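Local structure of hydrazine synthase subunit beta (Candidatus Kuenenia stuttgartiensis, 5C2V) at residues 193-207 against 256-270. The protein forms part of the hydrazine synthase complex, which condenses nitric oxide with ammonium, and may modulate passage of hydroxylamine between the active sites of its partner subunits. Numbering follows the deposited sequence.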
ATOM      1  N   ARG B 193      -7.132  25.821 -38.383  1.00 45.92           N
ATOM      2  CA  ARG B 193      -6.787  27.211 -38.664  1.00 59.00           C
ATOM      3  C   ARG B 193      -5.386  27.514 -39.211  1.00 52.20           C
ATOM      4  O   ARG B 193      -5.150  28.617 -39.706  1.00 66.31           O
ATOM      5  CB  ARG B 193      -6.999  28.027 -37.388  1.00 47.99           C
ATOM      6  CG  ARG B 193      -8.445  28.077 -36.923  1.00 59.92           C
ATOM      7  CD  ARG B 193      -9.298  28.860 -37.908  1.00 47.40           C
ATOM      8  NE  ARG B 193     -10.256  27.997 -38.586  1.00 51.82           N
ATOM      9  CZ  ARG B 193     -11.551  27.956 -38.304  1.00 44.75           C
ATOM     10  NH1 ARG B 193     -12.056  28.741 -37.360  1.00 49.46           N
ATOM     11  NH2 ARG B 193     -12.337  27.123 -38.967  1.00 36.51           N
ATOM     12  N   ASP B 194      -4.463  26.560 -39.130  1.00 50.76           N
ATOM     13  CA  ASP B 194      -3.095  26.820 -39.588  1.00 58.00           C
ATOM     14  C   ASP B 194      -2.293  25.541 -39.833  1.00 59.51           C
ATOM     15  O   ASP B 194      -2.642  24.474 -39.327  1.00 55.02           O
ATOM     16  CB  ASP B 194      -2.361  27.710 -38.581  1.00 53.42           C
ATOM     17  CG  ASP B 194      -1.322  28.602 -39.238  1.00 60.76           C
ATOM     18  OD1 ASP B 194      -0.930  28.316 -40.389  1.00 48.36           O
ATOM     19  OD2 ASP B 194      -0.901  29.592 -38.604  1.00 54.36           O
ATOM     20  N   VAL B 195      -1.217  25.656 -40.603  1.00 45.30           N
ATOM     21  CA  VAL B 195      -0.234  24.580 -40.712  1.00 48.06           C
ATOM     22  C   VAL B 195       1.186  25.147 -40.818  1.00 61.97           C
ATOM     23  O   VAL B 195       1.433  26.066 -41.598  1.00 67.05           O
ATOM     24  CB  VAL B 195      -0.525  23.667 -41.925  1.00 54.02           C
ATOM     25  CG1 VAL B 195      -0.829  24.494 -43.169  1.00 56.47           C
ATOM     26  CG2 VAL B 195       0.627  22.700 -42.167  1.00 60.71           C
ATOM     27  N   VAL B 196       2.117  24.608 -40.033  1.00 66.12           N
ATOM     28  CA  VAL B 196       3.512  25.045 -40.131  1.00 58.97           C
ATOM     29  C   VAL B 196       4.477  23.875 -40.296  1.00 60.59           C
ATOM     30  O   VAL B 196       4.168  22.746 -39.928  1.00 57.01           O
ATOM     31  CB  VAL B 196       3.947  25.867 -38.898  1.00 54.47           C
ATOM     32  CG1 VAL B 196       3.169  27.171 -38.821  1.00 51.42           C
ATOM     33  CG2 VAL B 196       3.783  25.055 -37.624  1.00 53.56           C
ATOM     34  N   TYR B 197       5.649  24.165 -40.854  1.00 70.11           N
ATOM     35  CA  TYR B 197       6.696  23.166 -41.053  1.00 67.37           C
ATOM     36  C   TYR B 197       7.832  23.354 -40.056  1.00 62.92           C
ATOM     37  O   TYR B 197       8.145  24.477 -39.663  1.00 55.53           O
ATOM     38  CB  TYR B 197       7.254  23.239 -42.478  1.00 38.32           C
ATOM     39  CG  TYR B 197       6.834  22.108 -43.392  1.00 61.10           C
ATOM     40  CD1 TYR B 197       7.425  20.855 -43.298  1.00 53.37           C
ATOM     41  CD2 TYR B 197       5.869  22.303 -44.370  1.00 59.38           C
ATOM     42  CE1 TYR B 197       7.051  19.824 -44.140  1.00 56.74           C
ATOM     43  CE2 TYR B 197       5.491  21.280 -45.216  1.00 63.68           C
ATOM     44  CZ  TYR B 197       6.083  20.041 -45.097  1.00 68.69           C
ATOM     45  OH  TYR B 197       5.707  19.020 -45.938  1.00 86.75           O
ATOM     46  N   THR B 198       8.448  22.249 -39.648  1.00 67.08           N
ATOM     47  CA  THR B 198       9.653  22.312 -38.833  1.00 75.89           C
ATOM     48  C   THR B 198      10.843  22.640 -39.732  1.00 55.85           C
ATOM     49  O   THR B 198      10.857  22.255 -40.901  1.00 45.61           O
ATOM     50  CB  THR B 198       9.905  20.990 -38.080  1.00 67.90           C
ATOM     51  OG1 THR B 198       9.944  19.903 -39.014  1.00 81.16           O
ATOM     52  CG2 THR B 198       8.804  20.740 -37.063  1.00 58.01           C
ATOM     53  N   PRO B 199      11.837  23.368 -39.195  1.00 67.41           N
ATOM     54  CA  PRO B 199      13.015  23.805 -39.954  1.00 64.20           C
ATOM     55  C   PRO B 199      13.735  22.681 -40.704  1.00 66.05           C
ATOM     56  O   PRO B 199      14.336  22.939 -41.746  1.00 64.86           O
ATOM     57  CB  PRO B 199      13.921  24.392 -38.872  1.00 53.15           C
ATOM     58  CG  PRO B 199      12.973  24.897 -37.847  1.00 58.77           C
ATOM     59  CD  PRO B 199      11.837  23.916 -37.825  1.00 67.96           C
ATOM     60  N   ASP B 200      13.680  21.459 -40.181  1.00 57.54           N
ATOM     61  CA  ASP B 200      14.291  20.320 -40.858  1.00 52.40           C
ATOM     62  C   ASP B 200      13.316  19.663 -41.834  1.00 72.26           C
ATOM     63  O   ASP B 200      13.706  18.815 -42.639  1.00 63.75           O
ATOM     64  CB  ASP B 200      14.793  19.296 -39.836  1.00 72.17           C
ATOM     65  CG  ASP B 200      13.695  18.802 -38.917  1.00 75.62           C
ATOM     66  OD1 ASP B 200      12.619  19.434 -38.876  1.00 83.89           O
ATOM     67  OD2 ASP B 200      13.911  17.784 -38.227  1.00 67.48           O
ATOM     68  N   GLY B 201      12.049  20.061 -41.758  1.00 79.64           N
ATOM     69  CA  GLY B 201      11.036  19.592 -42.686  1.00 61.55           C
ATOM     70  C   GLY B 201      10.550  18.171 -42.460  1.00 63.75           C
ATOM     71  O   GLY B 201       9.947  17.571 -43.351  1.00 44.02           O
ATOM     72  N   LYS B 202      10.810  17.627 -41.276  1.00 66.47           N
ATOM     73  CA  LYS B 202      10.391  16.263 -40.962  1.00 70.05           C
ATOM     74  C   LYS B 202       9.011  16.194 -40.308  1.00 72.00           C
ATOM     75  O   LYS B 202       8.455  15.108 -40.143  1.00 71.50           O
ATOM     76  CB  LYS B 202      11.421  15.590 -40.054  1.00 68.29           C
ATOM     77  CG  LYS B 202      12.762  15.331 -40.720  1.00 69.45           C
ATOM     78  CD  LYS B 202      13.813  14.943 -39.696  1.00 73.00           C
ATOM     79  CE  LYS B 202      13.358  13.766 -38.850  1.00 72.95           C
ATOM     80  NZ  LYS B 202      14.322  13.470 -37.757  1.00 74.66           N
ATOM     81  N   TYR B 203       8.460  17.346 -39.939  1.00 70.38           N
ATOM     82  CA  TYR B 203       7.171  17.384 -39.253  1.00 83.76           C
ATOM     83  C   TYR B 203       6.343  18.600 -39.654  1.00 73.59           C
ATOM     84  O   TYR B 203       6.885  19.617 -40.088  1.00 62.97           O
ATOM     85  CB  TYR B 203       7.362  17.393 -37.732  1.00 61.84           C
ATOM     86  CG  TYR B 203       8.332  16.362 -37.199  1.00 78.25           C
ATOM     87  CD1 TYR B 203       7.911  15.070 -36.907  1.00 64.86           C
ATOM     88  CD2 TYR B 203       9.663  16.685 -36.971  1.00 82.60           C
ATOM     89  CE1 TYR B 203       8.794  14.128 -36.414  1.00 77.63           C
ATOM     90  CE2 TYR B 203      10.552  15.749 -36.478  1.00 77.47           C
ATOM     91  CZ  TYR B 203      10.112  14.472 -36.201  1.00 83.72           C
ATOM     92  OH  TYR B 203      10.993  13.535 -35.709  1.00 65.48           O
ATOM     93  N   ILE B 204       5.026  18.491 -39.503  1.00 68.03           N
ATOM     94  CA  ILE B 204       4.151  19.652 -39.623  1.00 54.22           C
ATOM     95  C   ILE B 204       3.216  19.747 -38.423  1.00 53.73           C
ATOM     96  O   ILE B 204       2.745  18.733 -37.906  1.00 54.99           O
ATOM     97  CB  ILE B 204       3.304  19.626 -40.913  1.00 57.97           C
ATOM     98  CG1 ILE B 204       2.590  18.284 -41.067  1.00 52.91           C
ATOM     99  CG2 ILE B 204       4.170  19.908 -42.128  1.00 45.60           C
ATOM    100  CD1 ILE B 204       1.663  18.221 -42.262  1.00 42.97           C
ATOM    101  N   ALA B 205       2.958  20.971 -37.977  1.00 48.95           N
ATOM    102  CA  ALA B 205       2.023  21.202 -36.883  1.00 51.69           C
ATOM    103  C   ALA B 205       0.728  21.803 -37.418  1.00 69.88           C
ATOM    104  O   ALA B 205       0.752  22.682 -38.285  1.00 50.42           O
ATOM    105  CB  ALA B 205       2.640  22.108 -35.831  1.00 29.31           C
ATOM    106  N   VAL B 206      -0.397  21.307 -36.909  1.00 66.27           N
ATOM    107  CA  VAL B 206      -1.715  21.792 -37.309  1.00 51.48           C
ATOM    108  C   VAL B 206      -2.614  22.021 -36.095  1.00 46.36           C
ATOM    109  O   VAL B 206      -2.900  21.089 -35.346  1.00 65.84           O
ATOM    110  CB  VAL B 206      -2.414  20.804 -38.269  1.00 54.69           C
ATOM    111  CG1 VAL B 206      -3.850  21.236 -38.527  1.00 62.08           C
ATOM    112  CG2 VAL B 206      -1.641  20.682 -39.576  1.00 54.91           C
ATOM    113  N   THR B 207      -3.062  23.258 -35.906  1.00 41.27           N
ATOM    114  CA  THR B 207      -3.970  23.580 -34.807  1.00 44.16           C
ATOM    115  C   THR B 207      -5.421  23.318 -35.191  1.00 49.39           C
ATOM    116  O   THR B 207      -5.858  23.690 -36.281  1.00 41.33           O
ATOM    117  CB  THR B 207      -3.835  25.049 -34.365  1.00 43.11           C
ATOM    118  OG1 THR B 207      -3.726  25.891 -35.520  1.00 42.40           O
ATOM    119  CG2 THR B 207      -2.607  25.233 -33.493  1.00 38.08           C
ATOM    120  N   PRO B 256      -7.715  27.441 -30.995  1.00 41.18           N
ATOM    121  CA  PRO B 256      -6.342  27.777 -31.392  1.00 47.21           C
ATOM    122  C   PRO B 256      -6.282  28.151 -32.872  1.00 40.28           C
ATOM    123  O   PRO B 256      -6.884  27.452 -33.685  1.00 38.04           O
ATOM    124  CB  PRO B 256      -5.572  26.486 -31.108  1.00 43.68           C
ATOM    125  CG  PRO B 256      -6.597  25.408 -31.258  1.00 30.79           C
ATOM    126  CD  PRO B 256      -7.883  25.999 -30.739  1.00 45.17           C
ATOM    127  N   TYR B 257      -5.579  29.227 -33.222  1.00 41.79           N
ATOM    128  CA  TYR B 257      -5.592  29.693 -34.609  1.00 62.15           C
ATOM    129  C   TYR B 257      -4.233  29.754 -35.289  1.00 58.19           C
ATOM    130  O   TYR B 257      -3.894  28.893 -36.100  1.00 66.69           O
ATOM    131  CB  TYR B 257      -6.212  31.090 -34.680  1.00 52.99           C
ATOM    132  CG  TYR B 257      -7.699  31.114 -34.926  1.00 63.73           C
ATOM    133  CD1 TYR B 257      -8.572  30.475 -34.061  1.00 60.33           C
ATOM    134  CD2 TYR B 257      -8.232  31.802 -36.008  1.00 60.45           C
ATOM    135  CE1 TYR B 257      -9.933  30.502 -34.273  1.00 68.65           C
ATOM    136  CE2 TYR B 257      -9.596  31.839 -36.228  1.00 53.50           C
ATOM    137  CZ  TYR B 257     -10.441  31.184 -35.356  1.00 69.67           C
ATOM    138  OH  TYR B 257     -11.800  31.209 -35.563  1.00 50.72           O
ATOM    139  N   GLY B 258      -3.458  30.775 -34.944  1.00 54.75           N
ATOM    140  CA  GLY B 258      -2.219  31.061 -35.641  1.00 63.48           C
ATOM    141  C   GLY B 258      -1.030  30.344 -35.047  1.00 62.95           C
ATOM    142  O   GLY B 258      -0.992  30.071 -33.848  1.00 56.10           O
ATOM    143  N   MET B 259      -0.045  30.051 -35.886  1.00 57.39           N
ATOM    144  CA  MET B 259       1.153  29.375 -35.418  1.00 69.67           C
ATOM    145  C   MET B 259       2.434  30.012 -35.933  1.00 56.11           C
ATOM    146  O   MET B 259       2.505  30.485 -37.068  1.00 57.04           O
ATOM    147  CB  MET B 259       1.123  27.896 -35.806  1.00 61.53           C
ATOM    148  CG  MET B 259       0.354  27.024 -34.831  1.00 39.95           C
ATOM    149  SD  MET B 259       0.458  25.280 -35.265  1.00 59.04           S
ATOM    150  CE  MET B 259      -0.221  25.321 -36.918  1.00 50.35           C
ATOM    151  N   ALA B 260       3.444  30.018 -35.073  1.00 65.55           N
ATOM    152  CA  ALA B 260       4.771  30.488 -35.432  1.00 58.38           C
ATOM    153  C   ALA B 260       5.806  29.471 -34.969  1.00 58.78           C
ATOM    154  O   ALA B 260       5.839  29.090 -33.796  1.00 62.64           O
ATOM    155  CB  ALA B 260       5.041  31.853 -34.822  1.00 55.30           C
ATOM    156  N   MET B 261       6.639  29.025 -35.903  1.00 64.91           N
ATOM    157  CA  MET B 261       7.659  28.025 -35.616  1.00 39.53           C
ATOM    158  C   MET B 261       9.015  28.677 -35.377  1.00 54.34           C
ATOM    159  O   MET B 261       9.462  29.505 -36.172  1.00 59.40           O
ATOM    160  CB  MET B 261       7.757  27.016 -36.764  1.00 38.77           C
ATOM    161  CG  MET B 261       8.861  25.983 -36.600  1.00 70.98           C
ATOM    162  SD  MET B 261       8.547  24.824 -35.255  1.00 59.94           S
ATOM    163  CE  MET B 261       7.127  23.940 -35.895  1.00 52.94           C
ATOM    164  N   ASP B 262       9.658  28.305 -34.274  1.00 68.67           N
ATOM    165  CA  ASP B 262      10.999  28.789 -33.960  1.00 62.90           C
ATOM    166  C   ASP B 262      11.961  28.414 -35.084  1.00 64.27           C
ATOM    167  O   ASP B 262      11.913  27.291 -35.589  1.00 63.56           O
ATOM    168  CB  ASP B 262      11.475  28.213 -32.623  1.00 69.03           C
ATOM    169  CG  ASP B 262      12.785  28.818 -32.157  1.00 67.51           C
ATOM    170  OD1 ASP B 262      12.746  29.841 -31.441  1.00 68.64           O
ATOM    171  OD2 ASP B 262      13.852  28.274 -32.509  1.00 61.08           O
ATOM    172  N   PRO B 263      12.827  29.357 -35.486  1.00 71.54           N
ATOM    173  CA  PRO B 263      13.764  29.151 -36.599  1.00 68.18           C
ATOM    174  C   PRO B 263      14.642  27.912 -36.434  1.00 63.25           C
ATOM    175  O   PRO B 263      14.992  27.280 -37.429  1.00 70.14           O
ATOM    176  CB  PRO B 263      14.618  30.428 -36.584  1.00 63.23           C
ATOM    177  CG  PRO B 263      14.371  31.059 -35.245  1.00 68.05           C
ATOM    178  CD  PRO B 263      12.964  30.703 -34.905  1.00 62.30           C
ATOM    179  N   LYS B 264      15.005  27.582 -35.199  1.00 60.94           N
ATOM    180  CA  LYS B 264      15.791  26.382 -34.936  1.00 70.07           C
ATOM    181  C   LYS B 264      14.913  25.199 -34.525  1.00 74.78           C
ATOM    182  O   LYS B 264      15.414  24.110 -34.245  1.00 62.90           O
ATOM    183  CB  LYS B 264      16.848  26.666 -33.869  1.00 77.00           C
ATOM    184  CG  LYS B 264      17.879  27.696 -34.310  1.00 83.02           C
ATOM    185  CD  LYS B 264      18.951  27.914 -33.260  1.00 63.62           C
ATOM    186  CE  LYS B 264      19.932  28.993 -33.687  1.00 67.07           C
ATOM    187  NZ  LYS B 264      20.959  29.252 -32.640  1.00 85.89           N
ATOM    188  N   GLY B 265      13.602  25.421 -34.492  1.00 64.27           N
ATOM    189  CA  GLY B 265      12.654  24.366 -34.173  1.00 61.14           C
ATOM    190  C   GLY B 265      12.579  24.043 -32.692  1.00 56.65           C
ATOM    191  O   GLY B 265      12.180  22.943 -32.310  1.00 54.84           O
ATOM    192  N   LYS B 266      12.963  25.004 -31.859  1.00 56.04           N
ATOM    193  CA  LYS B 266      12.971  24.805 -30.412  1.00 72.04           C
ATOM    194  C   LYS B 266      11.583  24.931 -29.788  1.00 64.89           C
ATOM    195  O   LYS B 266      11.221  24.150 -28.908  1.00 74.35           O
ATOM    196  CB  LYS B 266      13.920  25.801 -29.742  1.00 74.14           C
ATOM    197  CG  LYS B 266      15.288  25.901 -30.389  1.00 83.46           C
ATOM    198  CD  LYS B 266      16.303  26.494 -29.426  1.00 96.68           C
ATOM    199  CE  LYS B 266      17.444  27.158 -30.173  1.00 91.15           C
ATOM    200  NZ  LYS B 266      18.730  26.427 -30.004  1.00 88.92           N
ATOM    201  N   TYR B 267      10.812  25.914 -30.240  1.00 63.24           N
ATOM    202  CA  TYR B 267       9.511  26.192 -29.640  1.00 65.63           C
ATOM    203  C   TYR B 267       8.394  26.309 -30.670  1.00 61.55           C
ATOM    204  O   TYR B 267       8.639  26.613 -31.837  1.00 63.00           O
ATOM    205  CB  TYR B 267       9.567  27.482 -28.818  1.00 55.87           C
ATOM    206  CG  TYR B 267      10.567  27.459 -27.688  1.00 51.04           C
ATOM    207  CD1 TYR B 267      10.224  26.948 -26.444  1.00 68.85           C
ATOM    208  CD2 TYR B 267      11.851  27.958 -27.861  1.00 63.04           C
ATOM    209  CE1 TYR B 267      11.134  26.927 -25.404  1.00 55.90           C
ATOM    210  CE2 TYR B 267      12.768  27.941 -26.829  1.00 71.38           C
ATOM    211  CZ  TYR B 267      12.404  27.425 -25.603  1.00 73.92           C
ATOM    212  OH  TYR B 267      13.314  27.407 -24.570  1.00 85.42           O
ATOM    213  N   LEU B 268       7.165  26.065 -30.226  1.00 64.07           N
ATOM    214  CA  LEU B 268       5.995  26.312 -31.062  1.00 50.09           C
ATOM    215  C   LEU B 268       5.113  27.378 -30.420  1.00 54.74           C
ATOM    216  O   LEU B 268       4.858  27.341 -29.214  1.00 55.42           O
ATOM    217  CB  LEU B 268       5.197  25.028 -31.288  1.00 44.24           C
ATOM    218  CG  LEU B 268       3.987  25.160 -32.216  1.00 52.01           C
ATOM    219  CD1 LEU B 268       4.411  25.673 -33.585  1.00 61.69           C
ATOM    220  CD2 LEU B 268       3.248  23.837 -32.343  1.00 49.28           C
ATOM    221  N   TYR B 269       4.656  28.329 -31.230  1.00 59.20           N
ATOM    222  CA  TYR B 269       3.839  29.429 -30.727  1.00 61.94           C
ATOM    223  C   TYR B 269       2.430  29.364 -31.304  1.00 56.94           C
ATOM    224  O   TYR B 269       2.254  29.305 -32.518  1.00 46.75           O
ATOM    225  CB  TYR B 269       4.494  30.772 -31.057  1.00 58.91           C
ATOM    226  CG  TYR B 269       5.898  30.908 -30.509  1.00 63.89           C
ATOM    227  CD1 TYR B 269       6.988  30.398 -31.203  1.00 55.04           C
ATOM    228  CD2 TYR B 269       6.132  31.539 -29.295  1.00 45.15           C
ATOM    229  CE1 TYR B 269       8.270  30.512 -30.705  1.00 61.14           C
ATOM    230  CE2 TYR B 269       7.415  31.661 -28.789  1.00 54.43           C
ATOM    231  CZ  TYR B 269       8.478  31.145 -29.500  1.00 52.21           C
ATOM    232  OH  TYR B 269       9.758  31.259 -29.008  1.00 65.61           O
ATOM    233  N   ILE B 270       1.430  29.373 -30.428  1.00 46.37           N
ATOM    234  CA  ILE B 270       0.040  29.219 -30.847  1.00 56.30           C
ATOM    235  C   ILE B 270      -0.851  30.351 -30.357  1.00 55.52           C
ATOM    236  O   ILE B 270      -1.049  30.519 -29.152  1.00 51.90           O
ATOM    237  CB  ILE B 270      -0.554  27.891 -30.339  1.00 50.89           C
ATOM    238  CG1 ILE B 270       0.248  26.702 -30.868  1.00 47.28           C
ATOM    239  CG2 ILE B 270      -2.021  27.775 -30.738  1.00 55.79           C
ATOM    240  CD1 ILE B 270      -0.242  25.364 -30.359  1.00 47.22           C
TER
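Met259 is the main bump of this interface, filling a hollow formed by Asp194, Val196, Ala205 and Thr207 on the paired strands 193-197 and 203-207. Its CB meets Val196 CG1 at 3.7 Å, while SD reaches Thr207 CG2 tip to tip. The bend at the sulfur (chi3 -58°) brings the methyl CE up against the backbone oxygens of Ala205 and Asp194. In the other direction, Val196 CG2 enters a dent lined by Met261 CE and Leu268 CD1, and Thr207 CG2 rests against Ile270 CG2 at 3.8 Å.

Two hydrogen bonds join the segments at the Tyr257 end of this apolar core. Met259 N donates to Asp194 OD2 over 2.9 Å, meeting the carboxylate on its anti side, tilted out of its plane; Thr207 OG1 gives its proton to Tyr257 O from above the carbonyl plane (3.1 Å). At one end Arg193 lies alongside Tyr257, its CD 3.6 Å from the ring centroid and 18° off the normal, a CH-pi contact. Arg193 NH1 and Tyr257 OH converge on Glu69 of the gamma subunit. At the other end Pro199 wedges against the 262-265 turn, with CG 3.5 Å from Gly265 N and CD beside Met261 CG.

The axes of strands 193-197 and 256-261 run roughly parallel (23°) and approach to 5.3 Å, as expected where the innermost strands of neighbouring beta-propeller blades converge; outward, the blades pack through side chains. Each is the first strand of its four-stranded antiparallel sheet; beyond the pair, Val195 packs on strand 155-160 of the preceding blade and Ala260 on strand 322-327 of the next.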